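Local coordinates for putative uncharacterized protein (Pyrococcus furiosus, PDB 3UFC) that is a Cas6-related protein that binds CRISPR RNA and belongs to an endoribonuclease family of the prokaryotic CRISPR defence against mobile genetic elements, at residues Y24-Q29 and W52-I57; E6-P11 and S74-L79. One frame throughout, in Å; residues are numbered along the deposited sequence.

Contact 1 (Y24-Q29 and W52-I57); sequences YELYSQ and WTFSRI
Phe-54 and Trp-52 both place CG between the backbone N and the carbonyl carbon (chi1 66° and 64°), a torsion that, with CB already directed at the helix, extends the rings to Leu-26 and Tyr-27. Leu-26 has its CG swung opposite the backbone N (chi1 179°), and its branch CD2 does most of the touching. It lies 3.6 Å from CE2 of Phe-54, the two side chains sliding past each other in opposite directions. The same methyl reaches Ile-57, CD2 to CG1 being 4.3 Å, so one methyl touches both an aromatic ring and a second aliphatic chain. Tyr-27 meets the end of the same Phe-54 ring: its CB sits at the edge, near the ring plane, 4.0 Å from CZ.

This is helix-on-sheet packing within a ferredoxin-like domain, with helix 23-37 laid against the edge strand 53-59. No hydrogen bond crosses between the segments, and large apolar groups suit a contact whose touching residues are all buried. Two residues before Phe-54, CZ2 of Trp-52 approaches the edge of the Tyr-27 ring, 4.0 Å from CD1. The indole still has a polar N-H to satisfy in this interior, and NE1 gives it to the backbone carbonyl of Leu-45. Leu-26 also touches Phe-102 of strand 101-104, at the other edge of the sheet.

Contact 2 (E6-P11 and S74-L79); sequences EIKLLP and SDDISL
Asp-75 meets the first strand where it ends: its carboxylate oxygen OD2 lies 3.8 Å from CG of Pro-11, and Leu-10 runs alongside it. A water lies between the backbones there, near Leu-9 O and Asp-75 O, and accepts from Ile-77 N. Asp-76, at the centre of an inverse gamma turn, forms a salt bridge with Lys-8, whose NZ stands 2.7 Å from OD1 and comes from above the carboxylate plane. In Lys-8, bends at chi2 and chi3 (both -62°) bring the ammonium across to Asp-76 and Ser-78 of the neighbouring segment. Ile-77 accepts at O from Leu-9 N (2.9 Å), and its CD1 packs on CD of Pro-11. This is part of the antiparallel ferredoxin-like sheet, in which strand 3-11 lies between 77-83 and 107-116. Ser-78, whose hydroxyl can both donate and accept, suits a place between a carboxylate and an ammonium; it pairs with Lys-8, and its OG donates to the anti lone pair of Glu-6 OE1 (2.7 Å) and accepts from Lys-8 NZ (2.8 Å). Leu-79 exchanges two backbone bonds with Ile-7, each 2.8 Å from N to O, while its side chain joins Ile-7, Leu-9 and Ile-77 on the apolar face.

In the fold
From the N terminus, strand 3-11 supplies the first half of contact 2, which is completed only when the chain returns at 74-79. Within that long loop the chain forms helix 23-37 and then strand 53-59, and contact 1 closes a shorter loop between them, wholly inside the larger one. The two contacts share a sheet, since strands 53-59 and 77-83 are neighbours: contact 2 joins strands side by side, whereas contact 1 sets a helix on the sheet. Leu-79 of contact 2 reaches contact 1, its CD1 lying 4.0 Å from CD2 of Leu-26, and Ile-57 packs on Ile-77. The helix thus rests on the apolar face that contact 2 helps to build.

Contact 1 (Y24-Q29 and W52-I57)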
ATOM      1  N   TYR A  24       9.272  -5.923  -2.236  1.00 26.53           N
ATOM      2  CA  TYR A  24       9.154  -6.876  -3.334  1.00 27.59           C
ATOM      3  C   TYR A  24       9.064  -8.323  -2.863  1.00 26.48           C
ATOM      4  O   TYR A  24       8.336  -9.124  -3.452  1.00 26.29           O
ATOM      5  CB  TYR A  24      10.323  -6.735  -4.313  1.00 29.76           C
ATOM      6  CG  TYR A  24      10.082  -7.477  -5.603  1.00 32.79           C
ATOM      7  CD1 TYR A  24       9.088  -7.063  -6.487  1.00 36.57           C
ATOM      8  CD2 TYR A  24      10.834  -8.599  -5.937  1.00 37.39           C
ATOM      9  CE1 TYR A  24       8.846  -7.749  -7.674  1.00 39.46           C
ATOM     10  CE2 TYR A  24      10.601  -9.294  -7.125  1.00 40.19           C
ATOM     11  CZ  TYR A  24       9.607  -8.862  -7.987  1.00 41.21           C
ATOM     12  OH  TYR A  24       9.377  -9.538  -9.165  1.00 44.90           O
ATOM     13  N   GLU A  25       9.805  -8.658  -1.812  1.00 26.39           N
ATOM     14  CA  GLU A  25       9.788 -10.015  -1.274  1.00 27.38           C
ATOM     15  C   GLU A  25       8.415 -10.344  -0.680  1.00 25.80           C
ATOM     16  O   GLU A  25       7.885 -11.435  -0.881  1.00 25.17           O
ATOM     17  CB  GLU A  25      10.869 -10.175  -0.199  1.00 28.98           C
ATOM     18  CG  GLU A  25      11.011 -11.609   0.297  1.00 35.13           C
ATOM     19  CD  GLU A  25      12.129 -11.789   1.310  1.00 38.82           C
ATOM     20  OE1 GLU A  25      12.416 -12.952   1.666  1.00 40.05           O
ATOM     21  OE2 GLU A  25      12.714 -10.776   1.755  1.00 39.64           O
ATOM     22  N   LEU A  26       7.843  -9.390   0.050  1.00 25.31           N
ATOM     23  CA  LEU A  26       6.525  -9.575   0.661  1.00 24.12           C
ATOM     24  C   LEU A  26       5.465  -9.687  -0.439  1.00 24.21           C
ATOM     25  O   LEU A  26       4.631 -10.593  -0.438  1.00 25.11           O
ATOM     26  CB  LEU A  26       6.216  -8.396   1.591  1.00 23.28           C
ATOM     27  CG  LEU A  26       4.862  -8.386   2.305  1.00 25.73           C
ATOM     28  CD1 LEU A  26       4.613  -9.732   2.990  1.00 26.03           C
ATOM     29  CD2 LEU A  26       4.850  -7.251   3.328  1.00 25.07           C
ATOM     30  N   TYR A  27       5.512  -8.751  -1.380  1.00 25.71           N
ATOM     31  CA  TYR A  27       4.605  -8.729  -2.525  1.00 24.65           C
ATOM     32  C   TYR A  27       4.621 -10.073  -3.253  1.00 24.39           C
ATOM     33  O   TYR A  27       3.573 -10.645  -3.558  1.00 24.58           O
ATOM     34  CB  TYR A  27       5.050  -7.622  -3.488  1.00 24.08           C
ATOM     35  CG  TYR A  27       4.578  -7.773  -4.921  1.00 24.90           C
ATOM     36  CD1 TYR A  27       3.249  -7.542  -5.271  1.00 25.67           C
ATOM     37  CD2 TYR A  27       5.481  -8.093  -5.937  1.00 26.85           C
ATOM     38  CE1 TYR A  27       2.828  -7.619  -6.602  1.00 26.49           C
ATOM     39  CE2 TYR A  27       5.072  -8.171  -7.270  1.00 26.44           C
ATOM     40  CZ  TYR A  27       3.748  -7.931  -7.593  1.00 27.42           C
ATOM     41  OH  TYR A  27       3.345  -7.979  -8.904  1.00 31.33           O
ATOM     42  N   SER A  28       5.824 -10.561  -3.538  1.00 25.22           N
ATOM     43  CA  SER A  28       6.006 -11.825  -4.248  1.00 26.35           C
ATOM     44  C   SER A  28       5.345 -13.000  -3.535  1.00 25.65           C
ATOM     45  O   SER A  28       4.671 -13.816  -4.162  1.00 25.49           O
ATOM     46  CB  SER A  28       7.501 -12.112  -4.427  1.00 27.78           C
ATOM     47  OG  SER A  28       8.133 -11.079  -5.172  1.00 32.94           O
ATOM     48  N   GLN A  29       5.540 -13.084  -2.223  1.00 25.43           N
ATOM     49  CA  GLN A  29       4.961 -14.173  -1.449  1.00 26.95           C
ATOM     50  C   GLN A  29       3.439 -14.125  -1.431  1.00 26.67           C
ATOM     51  O   GLN A  29       2.783 -15.160  -1.539  1.00 26.36           O
ATOM     52  CB  GLN A  29       5.517 -14.158  -0.026  1.00 27.91           C
ATOM     53  CG  GLN A  29       7.012 -14.445   0.020  1.00 30.13           C
ATOM     54  CD  GLN A  29       7.595 -14.270   1.405  1.00 31.91           C
ATOM     55  OE1 GLN A  29       7.427 -15.121   2.274  1.00 32.07           O
ATOM     56  NE2 GLN A  29       8.274 -13.149   1.621  1.00 32.90           N
ATOM     57  N   TRP A  52      -5.098  -3.503  -5.996  1.00 22.85           N
ATOM     58  CA  TRP A  52      -5.109  -3.695  -4.549  1.00 21.27           C
ATOM     59  C   TRP A  52      -3.922  -2.963  -3.949  1.00 22.92           C
ATOM     60  O   TRP A  52      -3.104  -2.389  -4.674  1.00 24.32           O
ATOM     61  CB  TRP A  52      -5.011  -5.189  -4.205  1.00 19.39           C
ATOM     62  CG  TRP A  52      -3.708  -5.827  -4.636  1.00 21.15           C
ATOM     63  CD1 TRP A  52      -3.209  -5.896  -5.908  1.00 22.66           C
ATOM     64  CD2 TRP A  52      -2.749  -6.486  -3.793  1.00 20.84           C
ATOM     65  NE1 TRP A  52      -2.000  -6.559  -5.910  1.00 22.33           N
ATOM     66  CE2 TRP A  52      -1.695  -6.932  -4.627  1.00 22.37           C
ATOM     67  CE3 TRP A  52      -2.677  -6.744  -2.416  1.00 20.78           C
ATOM     68  CZ2 TRP A  52      -0.581  -7.622  -4.126  1.00 20.84           C
ATOM     69  CZ3 TRP A  52      -1.568  -7.430  -1.918  1.00 20.63           C
ATOM     70  CH2 TRP A  52      -0.535  -7.860  -2.776  1.00 20.47           C
ATOM     71  N   THR A  53      -3.826  -2.990  -2.625  1.00 21.48           N
ATOM     72  CA  THR A  53      -2.724  -2.345  -1.928  1.00 21.80           C
ATOM     73  C   THR A  53      -2.471  -3.057  -0.609  1.00 22.35           C
ATOM     74  O   THR A  53      -3.292  -3.860  -0.162  1.00 21.54           O
ATOM     75  CB  THR A  53      -3.044  -0.858  -1.617  1.00 20.51           C
ATOM     76  OG1 THR A  53      -1.944  -0.270  -0.919  1.00 20.85           O
ATOM     77  CG2 THR A  53      -4.284  -0.737  -0.737  1.00 19.95           C
ATOM     78  N   PHE A  54      -1.317  -2.790  -0.012  1.00 21.87           N
ATOM     79  CA  PHE A  54      -1.015  -3.339   1.298  1.00 22.01           C
ATOM     80  C   PHE A  54      -0.104  -2.377   2.035  1.00 22.46           C
ATOM     81  O   PHE A  54       0.587  -1.559   1.426  1.00 21.94           O
ATOM     82  CB  PHE A  54      -0.442  -4.775   1.241  1.00 20.57           C
ATOM     83  CG  PHE A  54       0.917  -4.912   0.589  1.00 22.64           C
ATOM     84  CD1 PHE A  54       1.028  -5.204  -0.768  1.00 22.72           C
ATOM     85  CD2 PHE A  54       2.078  -4.874   1.360  1.00 22.49           C
ATOM     86  CE1 PHE A  54       2.279  -5.467  -1.351  1.00 22.83           C
ATOM     87  CE2 PHE A  54       3.336  -5.135   0.791  1.00 22.18           C
ATOM     88  CZ  PHE A  54       3.433  -5.434  -0.567  1.00 23.10           C
ATOM     89  N   SER A  55      -0.147  -2.450   3.358  1.00 22.43           N
ATOM     90  CA  SER A  55       0.636  -1.568   4.206  1.00 21.96           C
ATOM     91  C   SER A  55       2.050  -2.070   4.435  1.00 21.75           C
ATOM     92  O   SER A  55       2.444  -3.138   3.971  1.00 20.78           O
ATOM     93  CB  SER A  55      -0.028  -1.453   5.573  1.00 25.10           C
ATOM     94  OG  SER A  55       0.159  -2.664   6.305  1.00 24.90           O
ATOM     95  N   ARG A  56       2.811  -1.263   5.159  1.00 20.37           N
ATOM     96  CA  ARG A  56       4.149  -1.651   5.545  1.00 23.42           C
ATOM     97  C   ARG A  56       3.857  -2.526   6.773  1.00 25.31           C
ATOM     98  O   ARG A  56       2.745  -2.492   7.316  1.00 22.16           O
ATOM     99  CB  ARG A  56       4.963  -0.415   5.937  1.00 24.80           C
ATOM    100  CG  ARG A  56       5.445   0.422   4.743  1.00 23.71           C
ATOM    101  CD  ARG A  56       6.687  -0.191   4.104  1.00 23.31           C
ATOM    102  NE  ARG A  56       7.840  -0.070   4.990  1.00 23.86           N
ATOM    103  CZ  ARG A  56       8.999  -0.695   4.816  1.00 20.82           C
ATOM    104  NH1 ARG A  56       9.177  -1.499   3.778  1.00 23.80           N
ATOM    105  NH2 ARG A  56       9.974  -0.531   5.699  1.00 21.46           N
ATOM    106  N   ILE A  57       4.822  -3.326   7.200  1.00 25.38           N
ATOM    107  CA  ILE A  57       4.597  -4.163   8.371  1.00 26.52           C
ATOM    108  C   ILE A  57       4.536  -3.205   9.565  1.00 27.15           C
ATOM    109  O   ILE A  57       5.489  -2.473   9.830  1.00 26.83           O
ATOM    110  CB  ILE A  57       5.745  -5.193   8.543  1.00 27.05           C
ATOM    111  CG1 ILE A  57       5.755  -6.158   7.352  1.00 26.96           C
ATOM    112  CG2 ILE A  57       5.566  -5.969   9.842  1.00 28.76           C
ATOM    113  CD1 ILE A  57       6.949  -7.115   7.326  1.00 27.12           C
TER

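Contact 2 (E6-P11 and S74-L79)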
ATOM      1  N   GLU A   6      -6.723  -7.435   8.259  1.00 25.63           N
ATOM      2  CA  GLU A   6      -5.547  -7.286   9.100  1.00 27.71           C
ATOM      3  C   GLU A   6      -4.982  -8.678   9.330  1.00 29.08           C
ATOM      4  O   GLU A   6      -5.703  -9.597   9.730  1.00 29.02           O
ATOM      5  CB  GLU A   6      -5.893  -6.657  10.450  1.00 30.80           C
ATOM      6  CG  GLU A   6      -4.688  -6.568  11.388  1.00 33.46           C
ATOM      7  CD  GLU A   6      -5.039  -6.053  12.773  1.00 36.96           C
ATOM      8  OE1 GLU A   6      -4.123  -5.930  13.612  1.00 41.67           O
ATOM      9  OE2 GLU A   6      -6.226  -5.769  13.029  1.00 40.35           O
ATOM     10  N   ILE A   7      -3.696  -8.830   9.052  1.00 28.12           N
ATOM     11  CA  ILE A   7      -3.018 -10.097   9.225  1.00 27.63           C
ATOM     12  C   ILE A   7      -2.029  -9.933  10.371  1.00 29.19           C
ATOM     13  O   ILE A   7      -1.154  -9.067  10.324  1.00 28.84           O
ATOM     14  CB  ILE A   7      -2.270 -10.486   7.940  1.00 29.12           C
ATOM     15  CG1 ILE A   7      -3.278 -10.630   6.793  1.00 28.80           C
ATOM     16  CG2 ILE A   7      -1.491 -11.784   8.146  1.00 28.54           C
ATOM     17  CD1 ILE A   7      -2.653 -10.879   5.456  1.00 31.07           C
ATOM     18  N   LYS A   8      -2.197 -10.736  11.416  1.00 28.08           N
ATOM     19  CA  LYS A   8      -1.294 -10.672  12.559  1.00 29.82           C
ATOM     20  C   LYS A   8      -0.150 -11.621  12.257  1.00 27.81           C
ATOM     21  O   LYS A   8      -0.368 -12.736  11.785  1.00 27.34           O
ATOM     22  CB  LYS A   8      -2.008 -11.108  13.848  1.00 29.47           C
ATOM     23  CG  LYS A   8      -3.180 -10.231  14.241  1.00 33.69           C
ATOM     24  CD  LYS A   8      -2.750  -8.795  14.513  1.00 38.47           C
ATOM     25  CE  LYS A   8      -1.771  -8.710  15.676  1.00 40.46           C
ATOM     26  NZ  LYS A   8      -1.335  -7.312  15.941  1.00 42.06           N
ATOM     27  N   LEU A   9       1.071 -11.173  12.515  1.00 28.92           N
ATOM     28  CA  LEU A   9       2.238 -12.001  12.251  1.00 30.38           C
ATOM     29  C   LEU A   9       2.986 -12.304  13.538  1.00 31.28           C
ATOM     30  O   LEU A   9       3.098 -11.455  14.422  1.00 30.03           O
ATOM     31  CB  LEU A   9       3.180 -11.289  11.277  1.00 28.64           C
ATOM     32  CG  LEU A   9       2.592 -10.903   9.915  1.00 30.12           C
ATOM     33  CD1 LEU A   9       3.562  -9.961   9.194  1.00 28.54           C
ATOM     34  CD2 LEU A   9       2.330 -12.164   9.090  1.00 27.64           C
ATOM     35  N   LEU A  10       3.502 -13.522  13.625  1.00 32.38           N
ATOM     36  CA  LEU A  10       4.259 -13.956  14.786  1.00 32.69           C
ATOM     37  C   LEU A  10       5.654 -14.363  14.308  1.00 31.83           C
ATOM     38  O   LEU A  10       5.798 -15.274  13.493  1.00 28.23           O
ATOM     39  CB  LEU A  10       3.543 -15.138  15.455  1.00 34.91           C
ATOM     40  CG  LEU A  10       4.095 -15.778  16.737  1.00 36.87           C
ATOM     41  CD1 LEU A  10       5.260 -16.679  16.400  1.00 38.63           C
ATOM     42  CD2 LEU A  10       4.494 -14.702  17.735  1.00 36.16           C
ATOM     43  N   PRO A  11       6.698 -13.665  14.785  1.00 32.12           N
ATOM     44  CA  PRO A  11       8.057 -14.012  14.370  1.00 34.65           C
ATOM     45  C   PRO A  11       8.490 -15.300  15.059  1.00 36.18           C
ATOM     46  O   PRO A  11       8.233 -15.494  16.247  1.00 36.09           O
ATOM     47  CB  PRO A  11       8.873 -12.801  14.816  1.00 33.61           C
ATOM     48  CG  PRO A  11       8.163 -12.352  16.034  1.00 34.65           C
ATOM     49  CD  PRO A  11       6.700 -12.463  15.636  1.00 31.97           C
ATOM     50  N   SER A  74       8.472  -6.580  19.876  1.00 45.40           N
ATOM     51  CA  SER A  74       7.128  -6.971  20.284  1.00 44.67           C
ATOM     52  C   SER A  74       6.511  -8.006  19.350  1.00 43.05           C
ATOM     53  O   SER A  74       6.874  -8.093  18.178  1.00 42.09           O
ATOM     54  CB  SER A  74       6.225  -5.737  20.331  1.00 46.53           C
ATOM     55  OG  SER A  74       4.872  -6.101  20.535  1.00 50.53           O
ATOM     56  N   ASP A  75       5.573  -8.786  19.881  1.00 41.36           N
ATOM     57  CA  ASP A  75       4.881  -9.806  19.099  1.00 41.11           C
ATOM     58  C   ASP A  75       3.632  -9.222  18.449  1.00 40.10           C
ATOM     59  O   ASP A  75       2.938  -9.903  17.703  1.00 41.97           O
ATOM     60  CB  ASP A  75       4.488 -10.984  19.995  1.00 41.62           C
ATOM     61  CG  ASP A  75       5.645 -11.921  20.266  1.00 41.53           C
ATOM     62  OD1 ASP A  75       5.589 -12.661  21.268  1.00 41.82           O
ATOM     63  OD2 ASP A  75       6.608 -11.928  19.470  1.00 42.23           O
ATOM     64  N   ASP A  76       3.349  -7.959  18.749  1.00 39.92           N
ATOM     65  CA  ASP A  76       2.185  -7.274  18.195  1.00 40.28           C
ATOM     66  C   ASP A  76       2.594  -6.676  16.847  1.00 38.62           C
ATOM     67  O   ASP A  76       3.050  -5.529  16.763  1.00 36.58           O
ATOM     68  CB  ASP A  76       1.726  -6.184  19.168  1.00 43.44           C
ATOM     69  CG  ASP A  76       0.455  -5.498  18.724  1.00 47.01           C
ATOM     70  OD1 ASP A  76      -0.457  -6.189  18.224  1.00 49.18           O
ATOM     71  OD2 ASP A  76       0.364  -4.264  18.893  1.00 50.09           O
ATOM     72  N   ILE A  77       2.435  -7.480  15.799  1.00 36.01           N
ATOM     73  CA  ILE A  77       2.810  -7.099  14.443  1.00 34.62           C
ATOM     74  C   ILE A  77       1.652  -7.317  13.482  1.00 33.03           C
ATOM     75  O   ILE A  77       1.067  -8.395  13.445  1.00 32.65           O
ATOM     76  CB  ILE A  77       4.000  -7.951  13.955  1.00 34.35           C
ATOM     77  CG1 ILE A  77       5.181  -7.787  14.909  1.00 34.41           C
ATOM     78  CG2 ILE A  77       4.384  -7.554  12.540  1.00 35.38           C
ATOM     79  CD1 ILE A  77       6.328  -8.738  14.625  1.00 36.12           C
ATOM     80  N   SER A  78       1.340  -6.301  12.685  1.00 31.64           N
ATOM     81  CA  SER A  78       0.238  -6.406  11.740  1.00 30.16           C
ATOM     82  C   SER A  78       0.585  -5.992  10.316  1.00 28.72           C
ATOM     83  O   SER A  78       1.430  -5.128  10.091  1.00 27.41           O
ATOM     84  CB  SER A  78      -0.940  -5.555  12.224  1.00 33.20           C
ATOM     85  OG  SER A  78      -1.477  -6.054  13.439  1.00 36.97           O
ATOM     86  N   LEU A  79      -0.084  -6.633   9.363  1.00 26.31           N
ATOM     87  CA  LEU A  79       0.063  -6.339   7.945  1.00 26.28           C
ATOM     88  C   LEU A  79      -1.365  -6.129   7.443  1.00 25.56           C
ATOM     89  O   LEU A  79      -2.209  -7.023   7.575  1.00 25.40           O
ATOM     90  CB  LEU A  79       0.690  -7.519   7.198  1.00 25.13           C
ATOM     91  CG  LEU A  79       0.658  -7.418   5.669  1.00 26.87           C
ATOM     92  CD1 LEU A  79       1.503  -6.229   5.200  1.00 23.60           C
ATOM     93  CD2 LEU A  79       1.179  -8.714   5.057  1.00 25.60           C
TER
HETATM   94  O   HOH W   1       1.098 -10.169  15.828  1.00 52.34           O